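Class D beta-lactamase (Fusobacterium nucleatum subsp. polymorphum, PDB 4IED) probably hydrolyses beta-lactam antibiotics to substituted beta-amino acids, acting as a class D (OXA-type) serine beta-lactamase. Local coordinates at residues Thr30-Asp35 against Ile152-Gln157; Asn63-Leu68 against Ser167-Lys172; Asn70-Val73 against Met79-Tyr82; Arg100-Ile103 against Pro109-Lys112; Asn162-Ser167 against Val212-Thr217. All coordinates share one frame; numbering follows the deposited sequence.

Contact 1: Thr30-Asp35 against Ile152-Gln157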
# COMPACT_ATOMS: atom_id res chain seq x y z
N THR A 30 -8.59 0.96 12.03
CA THR A 30 -9.48 1.72 11.25
C THR A 30 -9.60 1.06 9.86
O THR A 30 -8.70 0.33 9.40
CB THR A 30 -8.91 3.17 11.04
OG1 THR A 30 -9.89 3.98 10.34
CG2 THR A 30 -7.55 3.21 10.27
N PHE A 31 -10.71 1.37 9.17
CA PHE A 31 -10.92 0.83 7.83
C PHE A 31 -11.77 1.84 7.05
O PHE A 31 -12.75 2.36 7.54
CB PHE A 31 -11.67 -0.49 8.03
CG PHE A 31 -11.89 -1.38 6.76
CD1 PHE A 31 -11.26 -1.19 5.58
CD2 PHE A 31 -12.86 -2.41 6.85
CE1 PHE A 31 -11.51 -2.05 4.52
CE2 PHE A 31 -13.16 -3.23 5.74
CZ PHE A 31 -12.47 -3.00 4.64
N VAL A 32 -11.29 2.21 5.86
CA VAL A 32 -12.00 3.09 4.94
C VAL A 32 -12.14 2.42 3.62
O VAL A 32 -11.19 1.91 3.10
CB VAL A 32 -11.18 4.40 4.76
CG1 VAL A 32 -11.91 5.36 3.87
CG2 VAL A 32 -10.93 5.01 6.12
N VAL A 33 -13.36 2.50 3.09
CA VAL A 33 -13.64 2.09 1.73
C VAL A 33 -14.32 3.26 1.01
O VAL A 33 -15.31 3.77 1.49
CB VAL A 33 -14.49 0.83 1.64
CG1 VAL A 33 -14.89 0.55 0.16
CG2 VAL A 33 -13.82 -0.36 2.33
N TYR A 34 -13.80 3.63 -0.17
CA TYR A 34 -14.39 4.66 -1.06
C TYR A 34 -15.05 3.93 -2.20
O TYR A 34 -14.38 3.15 -2.92
CB TYR A 34 -13.40 5.67 -1.56
CG TYR A 34 -13.97 6.70 -2.54
CD1 TYR A 34 -14.89 7.63 -2.11
CD2 TYR A 34 -13.65 6.67 -3.91
CE1 TYR A 34 -15.45 8.54 -3.00
CE2 TYR A 34 -14.17 7.57 -4.79
CZ TYR A 34 -15.02 8.53 -4.33
OH TYR A 34 -15.61 9.44 -5.18
N ASP A 35 -16.35 4.18 -2.36
CA ASP A 35 -17.16 3.67 -3.47
C ASP A 35 -17.28 4.74 -4.53
O ASP A 35 -17.95 5.74 -4.29
CB ASP A 35 -18.52 3.28 -2.84
CG ASP A 35 -19.59 2.82 -3.85
OD1 ASP A 35 -19.54 3.24 -5.07
OD2 ASP A 35 -20.56 2.18 -3.40
N ILE A 152 1.30 8.71 6.72
CA ILE A 152 0.10 8.82 5.91
C ILE A 152 -1.07 8.18 6.55
O ILE A 152 -0.91 7.20 7.30
CB ILE A 152 0.37 8.29 4.46
CG1 ILE A 152 -0.75 8.68 3.51
CG2 ILE A 152 0.60 6.81 4.50
CD1 ILE A 152 -0.50 8.38 2.00
N SER A 153 -2.28 8.75 6.38
CA SER A 153 -3.47 8.18 6.97
C SER A 153 -4.20 7.23 6.05
O SER A 153 -3.96 7.22 4.87
CB SER A 153 -4.41 9.29 7.45
OG SER A 153 -5.02 9.91 6.30
N ALA A 154 -5.09 6.42 6.64
CA ALA A 154 -5.90 5.50 5.82
C ALA A 154 -6.69 6.33 4.80
O ALA A 154 -6.81 5.93 3.67
CB ALA A 154 -6.82 4.61 6.72
N MET A 155 -7.25 7.46 5.23
CA MET A 155 -8.07 8.29 4.33
C MET A 155 -7.18 8.81 3.18
O MET A 155 -7.63 8.83 2.01
CB MET A 155 -8.69 9.50 5.07
CG MET A 155 -9.82 10.13 4.33
SD MET A 155 -11.31 9.14 4.38
CE MET A 155 -11.83 9.22 5.98
N GLU A 156 -5.97 9.22 3.43
CA GLU A 156 -5.06 9.72 2.45
C GLU A 156 -4.70 8.62 1.51
O GLU A 156 -4.58 8.88 0.29
CB GLU A 156 -3.82 10.30 3.21
CG GLU A 156 -4.05 11.70 3.74
CD GLU A 156 -2.97 12.19 4.62
OE1 GLU A 156 -2.12 11.49 5.18
OE2 GLU A 156 -3.04 13.47 4.84
N GLN A 157 -4.43 7.42 1.99
CA GLN A 157 -4.09 6.27 1.11
C GLN A 157 -5.27 6.05 0.15
O GLN A 157 -5.06 5.86 -1.07
CB GLN A 157 -3.85 5.02 1.89
CG GLN A 157 -2.62 5.05 2.80
CD GLN A 157 -1.50 4.16 2.39
OE1 GLN A 157 -0.73 3.59 3.30
NE2 GLN A 157 -1.30 3.97 1.15
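V32 divides its two methyl branches between successive helix residues. CG1 meets the sulfur of M155, with V32 CG1 to M155 SD at 3.9 Å. V32 CG2 lies 4.2 Å from A154 CB. M155 does not set out toward the strand, but bends at chi2 (74°) and chi3 (69°) bring SD to V32. The two side chains cross at about a right angle.

A154 CB is shared. It also touches the methyl of T30, with T30 CG2 to A154 CB at 3.9 Å. The hydroxyl of T30 takes the other branch and is hydrogen-bonded to the carbonyls of Y44 and N45. T30 therefore turns its methyl to the helix.

S153 and E156 form a capping box at the start of the helix. E156 N donates to S153 OG at 3.1 Å, and S153 N donates to E156 OE1 at 3.0 Å. E156 also forms a salt bridge with R52.

The contact is buried and wholly apolar. It packs the first turn of helix 154-165 on strand 29-35, with A49 and L46 of helix 46-49 beside it and A154 also touching A225 of strand 221-229.

Contact 2: Asn63-Leu68 against Ser167-Lys172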
# COMPACT_ATOMS: atom_id res chain seq x y z
N ASN A 63 6.70 4.24 -4.33
CA ASN A 63 8.09 4.20 -4.63
C ASN A 63 8.26 3.67 -6.09
O ASN A 63 9.05 4.26 -6.88
CB ASN A 63 8.81 3.35 -3.56
CG ASN A 63 10.31 3.56 -3.51
OD1 ASN A 63 10.93 4.32 -4.23
ND2 ASN A 63 10.98 2.83 -2.57
N THR A 64 7.53 2.62 -6.44
CA THR A 64 7.64 2.09 -7.81
C THR A 64 7.23 3.16 -8.85
O THR A 64 7.96 3.38 -9.84
CB THR A 64 6.67 0.93 -8.03
OG1 THR A 64 6.92 -0.12 -7.02
CG2 THR A 64 6.86 0.31 -9.42
N LEU A 65 6.14 3.90 -8.55
CA LEU A 65 5.66 4.91 -9.54
C LEU A 65 6.66 5.99 -9.73
O LEU A 65 6.98 6.40 -10.85
CB LEU A 65 4.35 5.44 -9.04
CG LEU A 65 3.61 6.40 -9.89
CD1 LEU A 65 3.25 5.87 -11.29
CD2 LEU A 65 2.41 7.01 -9.24
N ILE A 66 7.26 6.49 -8.64
CA ILE A 66 8.27 7.51 -8.76
C ILE A 66 9.52 7.00 -9.45
O ILE A 66 10.16 7.69 -10.26
CB ILE A 66 8.66 8.06 -7.38
CG1 ILE A 66 7.44 8.74 -6.72
CG2 ILE A 66 9.80 9.01 -7.42
CD1 ILE A 66 7.55 8.94 -5.21
N GLY A 67 9.93 5.76 -9.21
CA GLY A 67 11.05 5.19 -9.94
C GLY A 67 10.85 5.07 -11.43
O GLY A 67 11.74 5.37 -12.18
N LEU A 68 9.65 4.60 -11.80
CA LEU A 68 9.33 4.58 -13.24
C LEU A 68 9.33 5.94 -13.83
O LEU A 68 9.87 6.11 -14.95
CB LEU A 68 7.97 3.92 -13.45
CG LEU A 68 7.87 2.41 -13.09
CD1 LEU A 68 6.39 2.06 -13.05
CD2 LEU A 68 8.71 1.57 -14.07
N SER A 167 -5.87 5.89 -13.31
CA SER A 167 -4.74 6.54 -14.01
C SER A 167 -4.93 8.05 -14.00
O SER A 167 -4.55 8.75 -14.93
CB SER A 167 -4.54 5.99 -15.43
OG SER A 167 -4.13 4.60 -15.29
N LYS A 168 -5.36 8.60 -12.87
CA LYS A 168 -5.62 10.05 -12.74
C LYS A 168 -4.58 10.81 -11.95
O LYS A 168 -4.70 12.01 -11.72
CB LYS A 168 -7.02 10.30 -12.11
CG LYS A 168 -8.14 10.08 -13.12
CD LYS A 168 -9.45 10.31 -12.42
CE LYS A 168 -10.57 10.12 -13.43
NZ LYS A 168 -10.71 11.14 -14.48
N LEU A 169 -3.51 10.16 -11.59
CA LEU A 169 -2.41 10.85 -10.92
C LEU A 169 -1.56 11.57 -11.99
O LEU A 169 -1.60 11.21 -13.16
CB LEU A 169 -1.55 9.89 -10.09
CG LEU A 169 -2.24 9.22 -8.93
CD1 LEU A 169 -1.39 8.10 -8.34
CD2 LEU A 169 -2.50 10.29 -7.84
N PRO A 170 -0.76 12.55 -11.55
CA PRO A 170 0.03 13.32 -12.54
C PRO A 170 1.34 12.69 -12.95
O PRO A 170 2.45 13.23 -12.71
CB PRO A 170 0.30 14.65 -11.77
CG PRO A 170 0.36 14.27 -10.35
CD PRO A 170 -0.68 13.16 -10.18
N PHE A 171 1.24 11.50 -13.51
CA PHE A 171 2.36 10.57 -13.85
C PHE A 171 1.98 9.98 -15.21
O PHE A 171 0.79 9.94 -15.60
CB PHE A 171 2.52 9.47 -12.84
CG PHE A 171 3.12 9.96 -11.55
CD1 PHE A 171 2.37 10.63 -10.57
CD2 PHE A 171 4.49 9.80 -11.27
CE1 PHE A 171 2.97 11.14 -9.43
CE2 PHE A 171 5.05 10.29 -10.13
CZ PHE A 171 4.27 10.99 -9.19
N LYS A 172 2.96 9.48 -15.92
CA LYS A 172 2.69 8.90 -17.23
C LYS A 172 1.67 7.80 -17.13
O LYS A 172 1.71 6.93 -16.23
CB LYS A 172 3.94 8.34 -17.95
CG LYS A 172 3.84 8.50 -19.45
CD LYS A 172 5.16 8.11 -20.16
CE LYS A 172 6.32 8.95 -19.62
NZ LYS A 172 6.37 10.30 -20.22
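L65 and F171 mark the closest backbone approach, with CA atoms 7.8 Å apart. Segment 63-68 is regular helix. Segment 167-172 has no regular structure but is shaped by turns. S167, with positive phi, is the C-prime residue of the Schellman motif that closes the preceding helix. P170 is the centre of an inverse gamma turn, closed by a weak bond from F171 N to L169 O. K172 then takes the N-cap position of the next helix. The turn at P170 lets L169 and F171 both direct their CB atoms at the helix.

L65 carries most of the contact. Its CG stands anti to the backbone N (chi1 -176°), which extends the isobutyl group toward the loop. L65 CD2 lies over one face of the F171 ring, 3.9 Å from the ring centroid and 14° off the normal, a CH-pi contact. CG sits over the same face, with L65 CG to F171 CD2 at 3.8 Å. The other methyl covers the root of the ring, with L65 CD1 to F171 CB at 4.0 Å. L65 CD2 also reaches the second leucine, at 4.1 Å from L169 CD1. I66 adds a marginal contact from CG1 to F171 CE2.

All four touching residues are buried. F171 packs on L130 of helix 108-130, and L169 on L160 of helix 154-165 and Q176 of helix 173-182. E69 accepts a hydrogen bond from K172 N. The loop thus joins helix 62-69 to the helices on both its ends.

Contact 3: Asn70-Val73 against Met79-Tyr82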
# COMPACT_ATOMS: atom_id res chain seq x y z
N ASN A 70 10.98 8.54 -13.15
CA ASN A 70 12.33 8.99 -13.30
C ASN A 70 13.22 8.12 -14.17
O ASN A 70 14.44 8.33 -14.27
CB ASN A 70 12.98 9.23 -11.93
CG ASN A 70 12.40 10.44 -11.23
OD1 ASN A 70 11.57 10.31 -10.29
ND2 ASN A 70 12.81 11.53 -11.61
N GLY A 71 12.65 7.09 -14.76
CA GLY A 71 13.48 6.25 -15.60
C GLY A 71 14.58 5.43 -14.89
O GLY A 71 15.57 5.05 -15.53
N ILE A 72 14.37 5.12 -13.60
CA ILE A 72 15.42 4.37 -12.89
C ILE A 72 15.51 2.96 -13.48
O ILE A 72 16.58 2.38 -13.54
CB ILE A 72 15.12 4.32 -11.39
CG1 ILE A 72 15.00 5.73 -10.77
CG2 ILE A 72 16.20 3.50 -10.72
CD1 ILE A 72 16.19 6.63 -10.95
N VAL A 73 14.38 2.43 -13.91
CA VAL A 73 14.29 1.19 -14.69
C VAL A 73 13.49 1.56 -15.95
O VAL A 73 12.67 2.45 -15.85
CB VAL A 73 13.59 0.06 -13.94
CG1 VAL A 73 14.43 -0.34 -12.69
CG2 VAL A 73 12.20 0.37 -13.48
N MET A 79 15.35 -6.31 -15.18
CA MET A 79 16.15 -6.73 -14.00
C MET A 79 16.80 -5.46 -13.41
O MET A 79 17.34 -4.61 -14.13
CB MET A 79 17.17 -7.79 -14.33
CG MET A 79 16.53 -9.07 -14.88
SD MET A 79 15.23 -9.78 -13.88
CE MET A 79 15.97 -10.34 -12.42
N PHE A 80 16.75 -5.39 -12.09
CA PHE A 80 17.18 -4.20 -11.34
C PHE A 80 17.97 -4.49 -10.07
O PHE A 80 18.98 -3.82 -9.86
CB PHE A 80 15.92 -3.41 -10.94
CG PHE A 80 16.25 -2.19 -10.04
CD1 PHE A 80 16.93 -1.13 -10.58
CD2 PHE A 80 15.84 -2.19 -8.71
CE1 PHE A 80 17.28 -0.01 -9.79
CE2 PHE A 80 16.16 -1.06 -7.95
CZ PHE A 80 16.94 -0.05 -8.46
N TYR A 81 17.52 -5.42 -9.25
CA TYR A 81 18.20 -5.75 -7.99
C TYR A 81 19.05 -6.99 -8.21
O TYR A 81 18.56 -8.03 -8.73
CB TYR A 81 17.19 -6.01 -6.89
CG TYR A 81 17.81 -6.50 -5.64
CD1 TYR A 81 18.47 -5.66 -4.79
CD2 TYR A 81 17.67 -7.81 -5.29
CE1 TYR A 81 19.07 -6.21 -3.66
CE2 TYR A 81 18.27 -8.35 -4.14
CZ TYR A 81 18.94 -7.53 -3.32
OH TYR A 81 19.57 -8.08 -2.17
N TYR A 82 20.28 -6.94 -7.81
CA TYR A 82 21.25 -8.01 -7.97
C TYR A 82 21.65 -8.51 -6.60
O TYR A 82 22.26 -7.77 -5.76
CB TYR A 82 22.50 -7.51 -8.77
CG TYR A 82 22.16 -7.02 -10.18
CD1 TYR A 82 22.12 -7.93 -11.25
CD2 TYR A 82 21.88 -5.77 -10.37
CE1 TYR A 82 21.76 -7.47 -12.54
CE2 TYR A 82 21.46 -5.28 -11.62
CZ TYR A 82 21.43 -6.15 -12.67
OH TYR A 82 21.06 -5.64 -13.95
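V73 and F80 form the tight part of this contact. V73 CG1 comes to 3.4 Å from F80 CD1, a short approach for two carbons. The same methyl lies 3.7 Å from F80 CG and 3.8 Å from F80 CB. One methyl therefore fills the angle between the ring and its stem. It meets the ring obliquely, and the two side chains cross at about a right angle. F80 CG is anti to its own backbone N (chi1 176°), which carries the ring toward V73. Both residues are buried, and both also pack on L99 of helix 99-105.

The I72 side is looser. There I72 CG2 touches F80 CE1 at 3.8 Å, again obliquely. The longer branch of I72 leads away, and the residue is partly exposed. G71, just before it, is open to solvent. F80 also touches E117 of helix 108-130. A bound magnesium ion lies about 5 Å from the F80 side chain.

The contact is plain apolar packing that joins the two ends of a short loop, part of the long irregular connection from helix 62-69 to helix 99-105. Each segment carries a recognised backbone motif. G71 has positive phi and ends helix 62-69 in a Schellman motif. F80 and Y81 both face S97, a classic beta bulge.

Contact 4: Arg100-Ile103 against Pro109-Lys112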
# COMPACT_ATOMS: atom_id res chain seq x y z
N ARG A 100 8.56 -5.89 -10.46
CA ARG A 100 7.38 -6.72 -10.37
C ARG A 100 7.49 -7.80 -9.32
O ARG A 100 6.61 -7.93 -8.46
CB ARG A 100 7.07 -7.35 -11.73
CG ARG A 100 5.89 -8.28 -11.72
CD ARG A 100 5.72 -9.05 -13.06
NE ARG A 100 5.46 -8.16 -14.21
CZ ARG A 100 4.33 -7.53 -14.49
NH1 ARG A 100 3.23 -7.72 -13.72
NH2 ARG A 100 4.40 -6.69 -15.53
N TYR A 101 8.59 -8.56 -9.34
CA TYR A 101 8.80 -9.57 -8.34
C TYR A 101 9.02 -8.94 -7.01
O TYR A 101 8.48 -9.40 -5.97
CB TYR A 101 10.03 -10.37 -8.74
CG TYR A 101 10.34 -11.44 -7.69
CD1 TYR A 101 9.69 -12.64 -7.66
CD2 TYR A 101 11.34 -11.23 -6.77
CE1 TYR A 101 9.94 -13.60 -6.67
CE2 TYR A 101 11.61 -12.19 -5.77
CZ TYR A 101 10.90 -13.34 -5.76
OH TYR A 101 11.10 -14.37 -4.86
N ALA A 102 9.81 -7.88 -7.01
CA ALA A 102 10.18 -7.25 -5.72
C ALA A 102 8.94 -6.78 -4.93
O ALA A 102 8.81 -6.96 -3.71
CB ALA A 102 11.10 -6.13 -5.93
N ILE A 103 7.95 -6.20 -5.60
CA ILE A 103 6.75 -5.73 -4.88
C ILE A 103 5.92 -6.90 -4.37
O ILE A 103 5.38 -6.84 -3.26
CB ILE A 103 5.95 -4.68 -5.65
CG1 ILE A 103 4.97 -3.94 -4.73
CG2 ILE A 103 5.14 -5.37 -6.80
CD1 ILE A 103 4.31 -2.70 -5.36
N PRO A 109 15.29 -5.01 0.31
CA PRO A 109 16.54 -4.47 -0.23
C PRO A 109 16.46 -3.91 -1.62
O PRO A 109 17.25 -2.99 -2.00
CB PRO A 109 17.50 -5.65 -0.20
CG PRO A 109 16.69 -6.83 0.36
CD PRO A 109 15.34 -6.40 0.76
N ALA A 110 15.58 -4.40 -2.48
CA ALA A 110 15.41 -3.91 -3.85
C ALA A 110 14.82 -2.49 -3.79
O ALA A 110 15.25 -1.66 -4.54
CB ALA A 110 14.47 -4.84 -4.60
N TYR A 111 13.87 -2.23 -2.88
CA TYR A 111 13.27 -0.94 -2.78
C TYR A 111 14.18 0.07 -2.04
O TYR A 111 14.13 1.28 -2.33
CB TYR A 111 11.86 -1.01 -2.19
CG TYR A 111 10.86 -1.35 -3.27
CD1 TYR A 111 10.55 -2.71 -3.56
CD2 TYR A 111 10.27 -0.35 -4.00
CE1 TYR A 111 9.77 -2.99 -4.65
CE2 TYR A 111 9.43 -0.66 -5.06
CZ TYR A 111 9.16 -1.99 -5.32
OH TYR A 111 8.33 -2.31 -6.40
N LYS A 112 15.06 -0.43 -1.18
CA LYS A 112 16.08 0.49 -0.59
C LYS A 112 17.03 0.93 -1.76
O LYS A 112 17.40 2.09 -1.86
CB LYS A 112 16.80 -0.19 0.52
CG LYS A 112 15.98 -0.33 1.74
CD LYS A 112 16.80 -0.91 2.90
CE LYS A 112 16.06 -0.85 4.21
NZ LYS A 112 16.83 -1.32 5.36
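Y111 reaches across to A102 and I103, and its ring can be followed outward from CB. CB carries the ring off its helix toward the facing segment. The first contact is at Y111 CD1, 4.2 Å from A102 CB. The next atom, CE1, is closer, with Y111 CE1 to A102 CB at 3.6 Å. The methyl stands oblique to the ring. Y111 CE1 also nears the backbone, 3.8 Å from I103 N, which lies at the ring edge close to its plane. The ring thus points its rim at the helix backbone.

At the tip, Y111 OH rests 3.4 Å from I103 CB. I103 CG1 and CD1 stand farther off, at 4.1 and 4.2 Å from Y111 OH. With CG1 anti to its backbone N (chi1 -164°), I103 runs its chain past the hydroxyl. The hydroxyl is not left to this apolar wall, because it is hydrogen-bonded to T64 OG1 of helix 62-69.

Beside the ring, the two alanines meet methyl to methyl, with A102 CB to A110 CB at 3.8 Å. Small side chains here allow A102 CA and A110 CA to come within 6.5 Å.

Helix 99-105 packs on the start of helix 108-130 across a short connection, as two consecutive helices of the all-helical part. The tight turn between them contains Q107, the middle residue of the Ser-X-Val motif of class D beta-lactamases.

Contact 5: Asn162-Ser167 against Val212-Thr217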
# COMPACT_ATOMS: atom_id res chain seq x y z
N ASN A 162 -7.74 5.68 -5.17
CA ASN A 162 -8.85 6.00 -6.06
C ASN A 162 -8.35 6.64 -7.36
O ASN A 162 -8.77 6.31 -8.48
CB ASN A 162 -9.87 6.88 -5.36
CG ASN A 162 -10.97 7.31 -6.34
OD1 ASN A 162 -11.68 6.50 -6.90
ND2 ASN A 162 -11.04 8.53 -6.52
N LEU A 163 -7.43 7.55 -7.23
CA LEU A 163 -6.82 8.21 -8.42
C LEU A 163 -5.93 7.23 -9.25
O LEU A 163 -6.00 7.18 -10.49
CB LEU A 163 -6.05 9.45 -8.03
CG LEU A 163 -6.90 10.55 -7.43
CD1 LEU A 163 -5.97 11.62 -6.78
CD2 LEU A 163 -7.87 11.11 -8.41
N LEU A 164 -5.05 6.52 -8.57
CA LEU A 164 -4.19 5.55 -9.25
C LEU A 164 -5.00 4.55 -10.08
O LEU A 164 -4.67 4.25 -11.22
CB LEU A 164 -3.34 4.75 -8.22
CG LEU A 164 -2.39 3.70 -8.82
CD1 LEU A 164 -1.42 4.24 -9.90
CD2 LEU A 164 -1.62 2.97 -7.74
N SER A 165 -6.08 4.04 -9.51
CA SER A 165 -6.90 2.95 -10.11
C SER A 165 -7.54 3.44 -11.45
O SER A 165 -7.86 2.67 -12.28
CB SER A 165 -8.02 2.53 -9.16
OG SER A 165 -8.99 3.53 -9.03
N GLN A 166 -7.68 4.77 -11.57
CA GLN A 166 -8.21 5.41 -12.80
C GLN A 166 -7.13 6.13 -13.64
O GLN A 166 -7.47 6.88 -14.59
CB GLN A 166 -9.21 6.42 -12.30
CG GLN A 166 -10.42 5.85 -11.54
CD GLN A 166 -11.31 6.97 -11.06
OE1 GLN A 166 -11.22 7.53 -9.95
NE2 GLN A 166 -12.09 7.44 -12.01
N SER A 167 -5.87 5.89 -13.31
CA SER A 167 -4.74 6.54 -14.01
C SER A 167 -4.93 8.05 -14.00
O SER A 167 -4.55 8.75 -14.93
CB SER A 167 -4.54 5.99 -15.43
OG SER A 167 -4.13 4.60 -15.29
N VAL A 212 -3.71 -2.09 1.88
CA VAL A 212 -4.33 -1.02 1.05
C VAL A 212 -4.44 -1.51 -0.38
O VAL A 212 -3.67 -2.31 -0.82
CB VAL A 212 -3.59 0.34 1.13
CG1 VAL A 212 -3.27 0.70 2.61
CG2 VAL A 212 -2.34 0.34 0.32
N GLY A 213 -5.44 -0.95 -1.08
CA GLY A 213 -5.61 -1.39 -2.49
C GLY A 213 -6.93 -0.89 -3.05
O GLY A 213 -7.52 0.08 -2.60
N TRP A 214 -7.40 -1.62 -4.03
CA TRP A 214 -8.70 -1.41 -4.59
C TRP A 214 -9.20 -2.66 -5.30
O TRP A 214 -8.46 -3.57 -5.61
CB TRP A 214 -8.71 -0.23 -5.61
CG TRP A 214 -7.94 -0.54 -6.90
CD1 TRP A 214 -8.50 -0.93 -8.09
CD2 TRP A 214 -6.54 -0.30 -7.14
NE1 TRP A 214 -7.50 -1.01 -9.03
CE2 TRP A 214 -6.28 -0.71 -8.47
CE3 TRP A 214 -5.48 0.04 -6.34
CZ2 TRP A 214 -5.00 -0.64 -9.02
CZ3 TRP A 214 -4.23 0.12 -6.88
CH2 TRP A 214 -3.97 -0.29 -8.18
N ILE A 215 -10.52 -2.64 -5.57
CA ILE A 215 -11.24 -3.72 -6.28
C ILE A 215 -12.02 -3.01 -7.39
O ILE A 215 -12.85 -2.14 -7.14
CB ILE A 215 -12.20 -4.53 -5.41
CG1 ILE A 215 -11.44 -5.22 -4.33
CG2 ILE A 215 -12.87 -5.60 -6.25
CD1 ILE A 215 -12.31 -5.97 -3.35
N GLU A 216 -11.74 -3.46 -8.63
CA GLU A 216 -12.50 -2.99 -9.80
C GLU A 216 -13.50 -4.08 -10.19
O GLU A 216 -13.11 -5.26 -10.36
CB GLU A 216 -11.60 -2.59 -10.97
CG GLU A 216 -12.47 -2.02 -12.09
CD GLU A 216 -11.79 -1.07 -13.06
OE1 GLU A 216 -12.50 -0.53 -13.95
OE2 GLU A 216 -10.60 -0.75 -12.99
N THR A 217 -14.73 -3.69 -10.40
CA THR A 217 -15.80 -4.54 -10.90
C THR A 217 -16.25 -4.03 -12.26
O THR A 217 -15.59 -3.16 -12.79
CB THR A 217 -16.93 -4.58 -9.91
OG1 THR A 217 -17.53 -3.27 -9.85
CG2 THR A 217 -16.47 -4.98 -8.50
O HOH W 1 -9.77 1.61 -14.00
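The last turn of helix 154-165, closed by a Schellman motif, packs here on strand 208-216 through S165 and W214. S165 CB sits over one face of the five-membered ring of W214, 3.5 Å from its centroid and only 6° off the normal. This is a close CH-pi contact. L164 meets the far end of the indole obliquely, with L164 CD2 to W214 CZ3 at 4.0 Å. W214 CG lies between the backbone N and carbonyl carbon (chi1 69°), which sets the indole beside the helix end. The ring also stacks with H194 of strand 192-200.

The hydroxyl of S165 turns back to its own helix. S165 OG donates to N162 O at 2.8 Å, from 39° above the carbonyl plane.

A water bridges the backbone carbonyl of S165 and the carboxylate of E216. It donates to S165 O at 2.8 Å and to E216 OE2 at 2.7 Å.

S165 O also accepts from K180 NZ. The E216 side chain is about 4 Å from a bound magnesium ion. The water gives both its protons to acceptors, and so links two oxygens that have no proton to share. The magnesium ion near E216 would be expected to favour its charged form.

In the fold
Contacts 1 and 5 lie on the two ends of helix 154-165 and reach the same antiparallel sheet, their centres 12 Å apart. Contact 2 shares S167 with contact 5 and continues from the helix end, where K168 N is 2.8 Å from L163 O. On the helical side, contacts 2, 3 and 4 form a continuous cluster. I72 N is 3.0 Å from G67 O, and F80 CE2 is 3.6 Å from A110 O. The tie to the active site runs through contacts 2 and 4. T64 OG1, 2.7 Å from Y111 OH, also bonds the backbone O of carboxylated K60. Contact 1 lies farthest from contact 3, about 30 Å between centres.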